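Local coordinates for protein N2152 (Neocallimastix frontalis, PDB 5U22) that probably hydrolyses rare arabinose-containing glycosides, as a family 39 glycoside hydrolase built from a TIM barrel and a beta sandwich, at residues A[246-251]-A[279-284]; A[289-294]-A[379-384]; A[41-46]-A[65-70]. One frame throughout, in Å; residues are numbered along the deposited sequence.

In the fold
The contacts run outward from the TIM-barrel wall (contact 3), by the pocket at its C-terminal end (contact 1), to its junction with the beta sandwich (contact 2). Contact 3 (41-46 with 65-70) closes the barrel. Contact 1 (246-251 with 279-284) lines the pocket that holds BTB. Their centres are about 12 Å apart, and E246 OE2 joins them by a salt bridge of 2.8 Å to R68 NH1. The side chain of H44 in contact 3 lies about 4 Å from BTB. Contact 2 (289-294 with 379-384) has its centre about 12 Å from that of contact 1 and 16 Å from that of contact 3. F282 CE2 of contact 1 packs on K381 CD of contact 2 at 3.5 Å.

Contact 1: A[246-251]-A[279-284]. With BTB (2-[bis-(2-hydroxy-ethyl)-amino]-2-hydroxymethyl-propane-1,3-diol), chain B.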
loop_
_atom_site.group_PDB
_atom_site.type_symbol
_atom_site.label_atom_id
_atom_site.label_comp_id
_atom_site.label_asym_id
_atom_site.label_seq_id
_atom_site.Cartn_x
_atom_site.Cartn_y
_atom_site.Cartn_z
ATOM N N GLU A 246 -2.033 4.492 4.724
ATOM C CA GLU A 246 -1.157 5.587 4.305
ATOM C C GLU A 246 0.273 5.156 4.574
ATOM O O GLU A 246 0.584 4.764 5.700
ATOM C CB GLU A 246 -1.447 6.894 5.059
ATOM C CG GLU A 246 -2.858 7.473 4.793
ATOM C CD GLU A 246 -3.046 8.825 5.441
ATOM O OE1 GLU A 246 -2.038 9.545 5.554
ATOM O OE2 GLU A 246 -4.187 9.159 5.840
ATOM N N TYR A 247 1.146 5.225 3.564
ATOM C CA TYR A 247 2.554 4.922 3.808
ATOM C C TYR A 247 3.466 5.810 2.976
ATOM O O TYR A 247 3.169 6.114 1.819
ATOM C CB TYR A 247 2.896 3.442 3.532
ATOM C CG TYR A 247 2.839 2.944 2.092
ATOM C CD1 TYR A 247 1.719 2.268 1.612
ATOM C CD2 TYR A 247 3.937 3.066 1.244
ATOM C CE1 TYR A 247 1.675 1.779 0.313
ATOM C CE2 TYR A 247 3.899 2.591 -0.053
ATOM C CZ TYR A 247 2.777 1.943 -0.512
ATOM O OH TYR A 247 2.746 1.460 -1.797
ATOM N N CYS A 248 4.597 6.191 3.570
ATOM C CA CYS A 248 5.568 7.069 2.921
ATOM C C CYS A 248 6.831 7.084 3.759
ATOM O O CYS A 248 6.775 6.900 4.976
ATOM C CB CYS A 248 5.016 8.494 2.790
ATOM S SG CYS A 248 5.991 9.638 1.775
ATOM N N ASP A 249 7.967 7.291 3.096
ATOM C CA ASP A 249 9.194 7.613 3.809
ATOM C C ASP A 249 8.968 8.819 4.716
ATOM O O ASP A 249 8.098 9.655 4.457
ATOM C CB ASP A 249 10.315 7.924 2.810
ATOM C CG ASP A 249 11.651 8.100 3.489
ATOM O OD1 ASP A 249 12.276 7.072 3.809
ATOM O OD2 ASP A 249 12.063 9.253 3.737
ATOM N N GLU A 250 9.769 8.914 5.785
ATOM C CA GLU A 250 9.678 10.069 6.678
ATOM C C GLU A 250 9.799 11.387 5.921
ATOM O O GLU A 250 9.156 12.379 6.292
ATOM C CB GLU A 250 10.752 9.983 7.774
ATOM C CG GLU A 250 12.213 9.987 7.273
ATOM C CD GLU A 250 13.162 9.268 8.231
ATOM O OE1 GLU A 250 12.987 8.048 8.427
ATOM O OE2 GLU A 250 14.073 9.921 8.799
ATOM N N ASN A 251 10.604 11.428 4.863
ATOM C CA ASN A 251 10.673 12.602 3.989
ATOM C C ASN A 251 9.486 12.578 3.021
ATOM O O ASN A 251 9.419 11.722 2.130
ATOM C CB ASN A 251 12.003 12.609 3.238
ATOM C CG ASN A 251 12.195 13.855 2.388
ATOM O OD1 ASN A 251 11.257 14.613 2.147
ATOM N ND2 ASN A 251 13.416 14.069 1.936
ATOM N N THR A 279 0.574 7.644 0.832
ATOM C CA THR A 279 0.089 8.884 1.422
ATOM C C THR A 279 -0.434 9.850 0.364
ATOM O O THR A 279 -0.258 9.670 -0.848
ATOM C CB THR A 279 1.204 9.590 2.203
ATOM O OG1 THR A 279 2.415 9.593 1.421
ATOM C CG2 THR A 279 1.443 8.910 3.543
ATOM N N TRP A 280 -1.095 10.902 0.860
ATOM C CA TRP A 280 -1.461 12.090 0.078
ATOM C C TRP A 280 -0.902 13.286 0.838
ATOM O O TRP A 280 -1.638 13.998 1.530
ATOM C CB TRP A 280 -2.964 12.188 -0.102
ATOM C CG TRP A 280 -3.410 13.394 -0.891
ATOM C CD1 TRP A 280 -2.840 13.901 -2.027
ATOM C CD2 TRP A 280 -4.521 14.239 -0.584
ATOM N NE1 TRP A 280 -3.546 14.997 -2.458
ATOM C CE2 TRP A 280 -4.575 15.235 -1.580
ATOM C CE3 TRP A 280 -5.479 14.249 0.439
ATOM C CZ2 TRP A 280 -5.551 16.229 -1.585
ATOM C CZ3 TRP A 280 -6.450 15.228 0.429
ATOM C CH2 TRP A 280 -6.481 16.206 -0.575
ATOM N N TRP A 281 0.409 13.497 0.731
ATOM C CA TRP A 281 1.008 14.624 1.437
ATOM C C TRP A 281 0.811 15.952 0.721
ATOM O O TRP A 281 0.861 16.997 1.375
ATOM C CB TRP A 281 2.510 14.408 1.651
ATOM C CG TRP A 281 2.841 13.571 2.838
ATOM C CD1 TRP A 281 3.504 12.380 2.838
ATOM C CD2 TRP A 281 2.524 13.856 4.202
ATOM N NE1 TRP A 281 3.631 11.910 4.122
ATOM C CE2 TRP A 281 3.038 12.801 4.978
ATOM C CE3 TRP A 281 1.875 14.914 4.848
ATOM C CZ2 TRP A 281 2.908 12.760 6.362
ATOM C CZ3 TRP A 281 1.750 14.875 6.216
ATOM C CH2 TRP A 281 2.263 13.804 6.963
ATOM N N PHE A 282 0.600 15.942 -0.592
ATOM C CA PHE A 282 0.577 17.171 -1.383
ATOM C C PHE A 282 -0.868 17.481 -1.752
ATOM O O PHE A 282 -1.352 17.150 -2.835
ATOM C CB PHE A 282 1.505 17.023 -2.558
ATOM C CG PHE A 282 2.891 16.734 -2.112
ATOM C CD1 PHE A 282 3.649 17.733 -1.533
ATOM C CD2 PHE A 282 3.386 15.438 -2.130
ATOM C CE1 PHE A 282 4.918 17.462 -1.043
ATOM C CE2 PHE A 282 4.646 15.167 -1.647
ATOM C CZ PHE A 282 5.417 16.192 -1.102
ATOM N N VAL A 283 -1.550 18.120 -0.809
ATOM C CA VAL A 283 -2.976 18.408 -0.885
ATOM C C VAL A 283 -3.335 19.229 -2.122
ATOM O O VAL A 283 -4.411 19.000 -2.694
ATOM C CB VAL A 283 -3.434 19.079 0.420
ATOM C CG1 VAL A 283 -4.879 19.531 0.327
ATOM C CG2 VAL A 283 -3.298 18.098 1.571
ATOM N N PRO A 284 -2.500 20.161 -2.607
ATOM C CA PRO A 284 -2.841 20.837 -3.874
ATOM C C PRO A 284 -2.957 19.918 -5.079
ATOM O O PRO A 284 -3.515 20.350 -6.095
ATOM C CB PRO A 284 -1.689 21.834 -4.066
ATOM C CG PRO A 284 -1.252 22.148 -2.685
ATOM C CD PRO A 284 -1.357 20.829 -1.955
HETATM C C1 BTB B . -3.447 11.942 7.352
HETATM O O1 BTB B . -4.471 11.649 6.417
HETATM C C2 BTB B . -2.937 13.391 6.983
HETATM C C3 BTB B . -1.964 13.899 8.106
HETATM O O3 BTB B . -1.240 12.834 8.671
HETATM C C4 BTB B . -4.217 14.272 7.048
HETATM O O4 BTB B . -3.883 15.648 7.090
HETATM N N BTB B . -2.233 13.332 5.598
HETATM C C5 BTB B . -0.912 12.653 5.695
HETATM C C6 BTB B . -0.485 12.103 4.322
HETATM O O6 BTB B . -1.513 11.285 3.794
HETATM C C7 BTB B . -1.952 14.724 5.041
HETATM C C8 BTB B . -3.028 15.112 3.996
HETATM O O8 BTB B . -3.513 13.981 3.368
HETATM O O HOH W 1 5.840 10.524 5.626
#
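The pocket holding BTB is walled in part by E246 and T279, which touch through E246 CB and T279 CG2, 3.8 Å apart. The backbones are tied nearby: T279 N donates to Y247 O at 3.2 Å. C248 CB presses on T279 OG1 at 3.1 Å, a hydroxyl that is hydrogen-bonded to E255. With C248 SG anti to the backbone N (chi1 -171°), the sulfur reaches the edge of W281, 4.8 Å from the centroid of its five-membered ring. One water links D249 O to W281 NE1. In the TIM barrel, E246 sits at the C-terminal end of strand 242-247, where enzymes of clan GH-A usually carry a catalytic glutamate. Both its oxygens face the ligand: OE1 accepts from BTB O6 at 2.5 Å, and OE2, which also pairs with R68, accepts from BTB O1 at 2.6 Å. W280 N donates to the same BTB O6 at 3.0 Å, so this hydroxyl is gripped from both segments. BTB C6 lies over the face of W281, 3.5 Å above the ring plane, consistent with an aromatic platform for a sugar.

Contact 2: A[289-294]-A[379-384]; sequences LGSLLA and KSKDTP
A type I beta turn of the beta-sandwich domain, S380 to T383, packs against the barrel loop at A294. The touching groups are mostly backbone. A294 CA makes a CA-H...O contact with K381 O at 3.3 Å, and D382 CA makes another with A294 O at 3.5 Å. A294 CB rests on T383 O at 3.4 Å and on the ring of P384. Within the turn, S380 OG accepts from D382 N, an ST turn. Water fills in between the segments: one molecule donates to both S291 O and K381 O, and a second donates to S291 OG and accepts from K381 NZ. K381 CG stands between the backbone N and carbonyl carbon (chi1 78°), and the chain bends at its end (chi4 68°). NZ thereby reaches D382 OD1 at 2.9 Å, a salt bridge in which NZ meets OD1 on its syn side. K381 also makes a cation-pi contact with F282. With an alanine here, D382 would probably lose its salt-bridge mate, F282 its cation-pi partner and the water its link from S291 OG. S291 OG is also hydrogen-bonded to E255. The turn is in the loop joining antiparallel strands 368-376 and 389-397, while L292 and L293 turn to Y306 and W303 of helix 301-310.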
loop_
_atom_site.group_PDB
_atom_site.type_symbol
_atom_site.label_atom_id
_atom_site.label_comp_id
_atom_site.label_asym_id
_atom_site.label_seq_id
_atom_site.Cartn_x
_atom_site.Cartn_y
_atom_site.Cartn_z
ATOM N N LEU A 289 -2.189 9.329 -7.934
ATOM C CA LEU A 289 -1.939 7.913 -7.708
ATOM C C LEU A 289 -0.877 7.667 -6.641
ATOM O O LEU A 289 -0.321 6.570 -6.563
ATOM C CB LEU A 289 -1.566 7.225 -9.035
ATOM C CG LEU A 289 -2.733 7.265 -10.033
ATOM C CD1 LEU A 289 -2.322 6.827 -11.444
ATOM C CD2 LEU A 289 -3.867 6.397 -9.525
ATOM N N GLY A 290 -0.627 8.658 -5.780
ATOM C CA GLY A 290 0.390 8.560 -4.750
ATOM C C GLY A 290 1.707 9.144 -5.224
ATOM O O GLY A 290 2.774 8.571 -4.989
ATOM N N SER A 291 1.629 10.300 -5.888
ATOM C CA SER A 291 2.778 10.936 -6.531
ATOM C C SER A 291 3.458 9.994 -7.514
ATOM O O SER A 291 4.660 10.089 -7.762
ATOM C CB SER A 291 3.779 11.467 -5.496
ATOM O OG SER A 291 3.197 12.518 -4.738
ATOM N N LEU A 292 2.698 9.059 -8.079
ATOM C CA LEU A 292 3.227 8.266 -9.177
ATOM C C LEU A 292 3.201 9.034 -10.482
ATOM O O LEU A 292 3.968 8.706 -11.399
ATOM C CB LEU A 292 2.445 6.959 -9.342
ATOM C CG LEU A 292 2.846 5.766 -8.465
ATOM C CD1 LEU A 292 3.293 6.184 -7.089
ATOM C CD2 LEU A 292 1.728 4.717 -8.396
ATOM N N LEU A 293 2.329 10.033 -10.582
ATOM C CA LEU A 293 2.290 10.939 -11.715
ATOM C C LEU A 293 3.033 12.219 -11.361
ATOM O O LEU A 293 2.924 12.730 -10.238
ATOM C CB LEU A 293 0.849 11.275 -12.109
ATOM C CG LEU A 293 -0.065 10.096 -12.433
ATOM C CD1 LEU A 293 -1.454 10.602 -12.840
ATOM C CD2 LEU A 293 0.541 9.247 -13.541
ATOM N N ALA A 294 3.807 12.719 -12.325
ATOM C CA ALA A 294 4.583 13.932 -12.144
ATOM C C ALA A 294 3.717 15.172 -12.269
ATOM O O ALA A 294 4.075 16.232 -11.735
ATOM C CB ALA A 294 5.711 13.974 -13.179
ATOM N N LYS A 379 14.334 11.900 -10.285
ATOM C CA LYS A 379 14.830 13.223 -9.919
ATOM C C LYS A 379 13.973 13.880 -8.850
ATOM O O LYS A 379 14.498 14.439 -7.879
ATOM C CB LYS A 379 14.879 14.133 -11.157
ATOM C CG LYS A 379 15.805 13.649 -12.257
ATOM C CD LYS A 379 17.016 14.543 -12.391
ATOM C CE LYS A 379 17.953 14.024 -13.467
ATOM N NZ LYS A 379 17.215 13.667 -14.724
ATOM N N SER A 380 12.656 13.838 -9.018
ATOM C CA SER A 380 11.717 14.345 -8.030
ATOM C C SER A 380 10.340 13.811 -8.387
ATOM O O SER A 380 10.114 13.310 -9.493
ATOM C CB SER A 380 11.698 15.877 -7.993
ATOM O OG SER A 380 10.941 16.373 -9.079
ATOM N N LYS A 381 9.416 13.943 -7.435
ATOM C CA LYS A 381 8.044 13.498 -7.645
ATOM C C LYS A 381 7.359 14.240 -8.789
ATOM O O LYS A 381 6.392 13.716 -9.361
ATOM C CB LYS A 381 7.244 13.682 -6.353
ATOM C CG LYS A 381 6.828 15.130 -6.117
ATOM C CD LYS A 381 6.159 15.352 -4.769
ATOM C CE LYS A 381 5.538 16.752 -4.664
ATOM N NZ LYS A 381 4.363 16.969 -5.571
ATOM N N ASP A 382 7.832 15.444 -9.137
ATOM C CA ASP A 382 7.208 16.278 -10.160
ATOM C C ASP A 382 7.975 16.268 -11.479
ATOM O O ASP A 382 7.650 17.051 -12.381
ATOM C CB ASP A 382 7.059 17.722 -9.650
ATOM C CG ASP A 382 6.093 17.830 -8.473
ATOM O OD1 ASP A 382 5.208 16.954 -8.337
ATOM O OD2 ASP A 382 6.213 18.774 -7.670
ATOM N N THR A 383 8.980 15.403 -11.610
ATOM C CA THR A 383 9.756 15.291 -12.836
ATOM C C THR A 383 9.127 14.237 -13.738
ATOM O O THR A 383 9.019 13.076 -13.324
ATOM C CB THR A 383 11.196 14.907 -12.525
ATOM O OG1 THR A 383 11.787 15.909 -11.690
ATOM C CG2 THR A 383 12.018 14.771 -13.809
ATOM N N PRO A 384 8.688 14.580 -14.947
ATOM C CA PRO A 384 8.136 13.550 -15.833
ATOM C C PRO A 384 9.193 12.516 -16.198
ATOM O O PRO A 384 10.390 12.813 -16.262
ATOM C CB PRO A 384 7.672 14.345 -17.060
ATOM C CG PRO A 384 7.452 15.724 -16.536
ATOM C CD PRO A 384 8.531 15.928 -15.512
HETATM O O HOH W 2 6.253 11.037 -9.745
HETATM O O HOH W 3 2.468 14.810 -6.047
HETATM O O HOH W 4 3.259 14.989 -8.753
#

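Contact 3: A[41-46]-A[65-70]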
loop_
_atom_site.group_PDB
_atom_site.type_symbol
_atom_site.label_atom_id
_atom_site.label_comp_id
_atom_site.label_asym_id
_atom_site.label_seq_id
_atom_site.Cartn_x
_atom_site.Cartn_y
_atom_site.Cartn_z
ATOM N N SER A 41 -0.411 -1.676 -3.953
ATOM C CA SER A 41 -0.743 -0.881 -5.139
ATOM C C SER A 41 -2.025 -0.098 -4.877
ATOM O O SER A 41 -3.131 -0.517 -5.234
ATOM C CB SER A 41 -0.900 -1.766 -6.370
ATOM O OG SER A 41 0.268 -2.512 -6.649
ATOM N N GLY A 42 -1.866 1.069 -4.255
ATOM C CA GLY A 42 -3.003 1.944 -3.992
ATOM C C GLY A 42 -2.515 3.251 -3.403
ATOM O O GLY A 42 -1.344 3.386 -3.042
ATOM N N ALA A 43 -3.436 4.219 -3.302
ATOM C CA ALA A 43 -3.072 5.538 -2.782
ATOM C C ALA A 43 -4.279 6.252 -2.189
ATOM O O ALA A 43 -5.402 6.115 -2.676
ATOM C CB ALA A 43 -2.454 6.422 -3.870
ATOM N N HIS A 44 -4.018 7.030 -1.138
ATOM C CA HIS A 44 -5.023 7.896 -0.525
ATOM C C HIS A 44 -5.264 9.115 -1.409
ATOM O O HIS A 44 -4.316 9.811 -1.769
ATOM C CB HIS A 44 -4.541 8.329 0.859
ATOM C CG HIS A 44 -5.562 9.083 1.647
ATOM N ND1 HIS A 44 -6.884 8.701 1.689
ATOM C CD2 HIS A 44 -5.458 10.177 2.440
ATOM C CE1 HIS A 44 -7.556 9.535 2.464
ATOM N NE2 HIS A 44 -6.712 10.434 2.940
ATOM N N TYR A 45 -6.535 9.372 -1.762
ATOM C CA TYR A 45 -6.887 10.421 -2.733
ATOM C C TYR A 45 -6.079 10.287 -4.021
ATOM O O TYR A 45 -5.814 11.276 -4.714
ATOM C CB TYR A 45 -6.692 11.831 -2.166
ATOM C CG TYR A 45 -7.762 12.335 -1.218
ATOM C CD1 TYR A 45 -7.802 11.914 0.109
ATOM C CD2 TYR A 45 -8.702 13.287 -1.641
ATOM C CE1 TYR A 45 -8.750 12.409 0.990
ATOM C CE2 TYR A 45 -9.671 13.783 -0.760
ATOM C CZ TYR A 45 -9.678 13.347 0.552
ATOM O OH TYR A 45 -10.627 13.830 1.428
ATOM N N GLY A 46 -5.636 9.064 -4.333
ATOM C CA GLY A 46 -4.827 8.875 -5.519
ATOM C C GLY A 46 -5.634 8.880 -6.788
ATOM O O GLY A 46 -5.092 9.173 -7.857
ATOM N N ASN A 65 -4.858 -2.463 -6.368
ATOM C CA ASN A 65 -5.462 -3.314 -5.351
ATOM C C ASN A 65 -6.575 -2.546 -4.646
ATOM O O ASN A 65 -7.751 -2.695 -4.992
ATOM C CB ASN A 65 -4.399 -3.804 -4.359
ATOM C CG ASN A 65 -4.951 -4.753 -3.330
ATOM O OD1 ASN A 65 -5.872 -5.529 -3.602
ATOM N ND2 ASN A 65 -4.393 -4.697 -2.128
ATOM N N VAL A 66 -6.226 -1.694 -3.684
ATOM C CA VAL A 66 -7.221 -0.960 -2.907
ATOM C C VAL A 66 -6.812 0.502 -2.843
ATOM O O VAL A 66 -5.701 0.817 -2.396
ATOM C CB VAL A 66 -7.384 -1.516 -1.481
ATOM C CG1 VAL A 66 -8.498 -0.773 -0.776
ATOM C CG2 VAL A 66 -7.673 -3.005 -1.505
ATOM N N MET A 67 -7.714 1.394 -3.275
ATOM C CA MET A 67 -7.529 2.825 -3.084
ATOM C C MET A 67 -8.204 3.272 -1.791
ATOM O O MET A 67 -8.898 2.499 -1.128
ATOM C CB MET A 67 -8.100 3.612 -4.269
ATOM C CG MET A 67 -7.544 3.202 -5.613
ATOM S SD MET A 67 -5.770 3.511 -5.830
ATOM C CE MET A 67 -5.704 5.281 -6.108
ATOM N N ARG A 68 -8.029 4.550 -1.443
ATOM C CA ARG A 68 -8.723 5.155 -0.310
ATOM C C ARG A 68 -9.279 6.505 -0.733
ATOM O O ARG A 68 -8.615 7.266 -1.445
ATOM C CB ARG A 68 -7.781 5.314 0.893
ATOM C CG ARG A 68 -8.424 5.773 2.217
ATOM C CD ARG A 68 -7.432 5.384 3.311
ATOM N NE ARG A 68 -7.718 5.776 4.692
ATOM C CZ ARG A 68 -7.082 6.758 5.336
ATOM N NH1 ARG A 68 -6.188 7.517 4.708
ATOM N NH2 ARG A 68 -7.358 6.995 6.611
ATOM N N ALA A 69 -10.508 6.787 -0.316
ATOM C CA ALA A 69 -11.186 7.996 -0.759
ATOM C C ALA A 69 -12.125 8.461 0.339
ATOM O O ALA A 69 -12.579 7.645 1.150
ATOM C CB ALA A 69 -11.964 7.759 -2.067
ATOM N N PRO A 70 -12.435 9.757 0.387
ATOM C CA PRO A 70 -13.361 10.271 1.402
ATOM C C PRO A 70 -14.793 9.844 1.130
ATOM O O PRO A 70 -15.235 9.776 -0.017
ATOM C CB PRO A 70 -13.221 11.791 1.259
ATOM C CG PRO A 70 -12.831 11.979 -0.214
ATOM C CD PRO A 70 -11.875 10.834 -0.456
#
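S41 O accepts from N65 N at 2.8 Å, the first of three backbone hydrogen bonds between the segments. Further on, R68 N donates to A43 O at 3.3 Å and Y45 N to R68 O at 3.0 Å, which makes H44 and R68 a single parallel bridge. G42 CA adds a CA-H...O contact to V66 O. The polar side-chain contact is H44 with R68. R68 NH1 lies 3.2 Å above the H44 ring plane, over its centre, and the ring and guanidinium planes are 44° apart. The R68 chain is extended from CG to NE, which carries its charged end across the ring to E143, its salt-bridge partner at NE. Y45 CD1 lies against the opposite H44 face, toward the rim. Apolar contacts complete the set. P70 CD makes a CH-pi contact over the Y45 face, 3.7 Å from the ring centroid, while Y45 OH bonds to D105. M67 bends at chi2 and chi3, which brings its CE to A43 CB at 4.1 Å. Segment 41-46 sits between strands 66-70 and 275-278: G42 and H44 form backbone hydrogen bonds with I278, consistent with its taking the place of the first barrel strand.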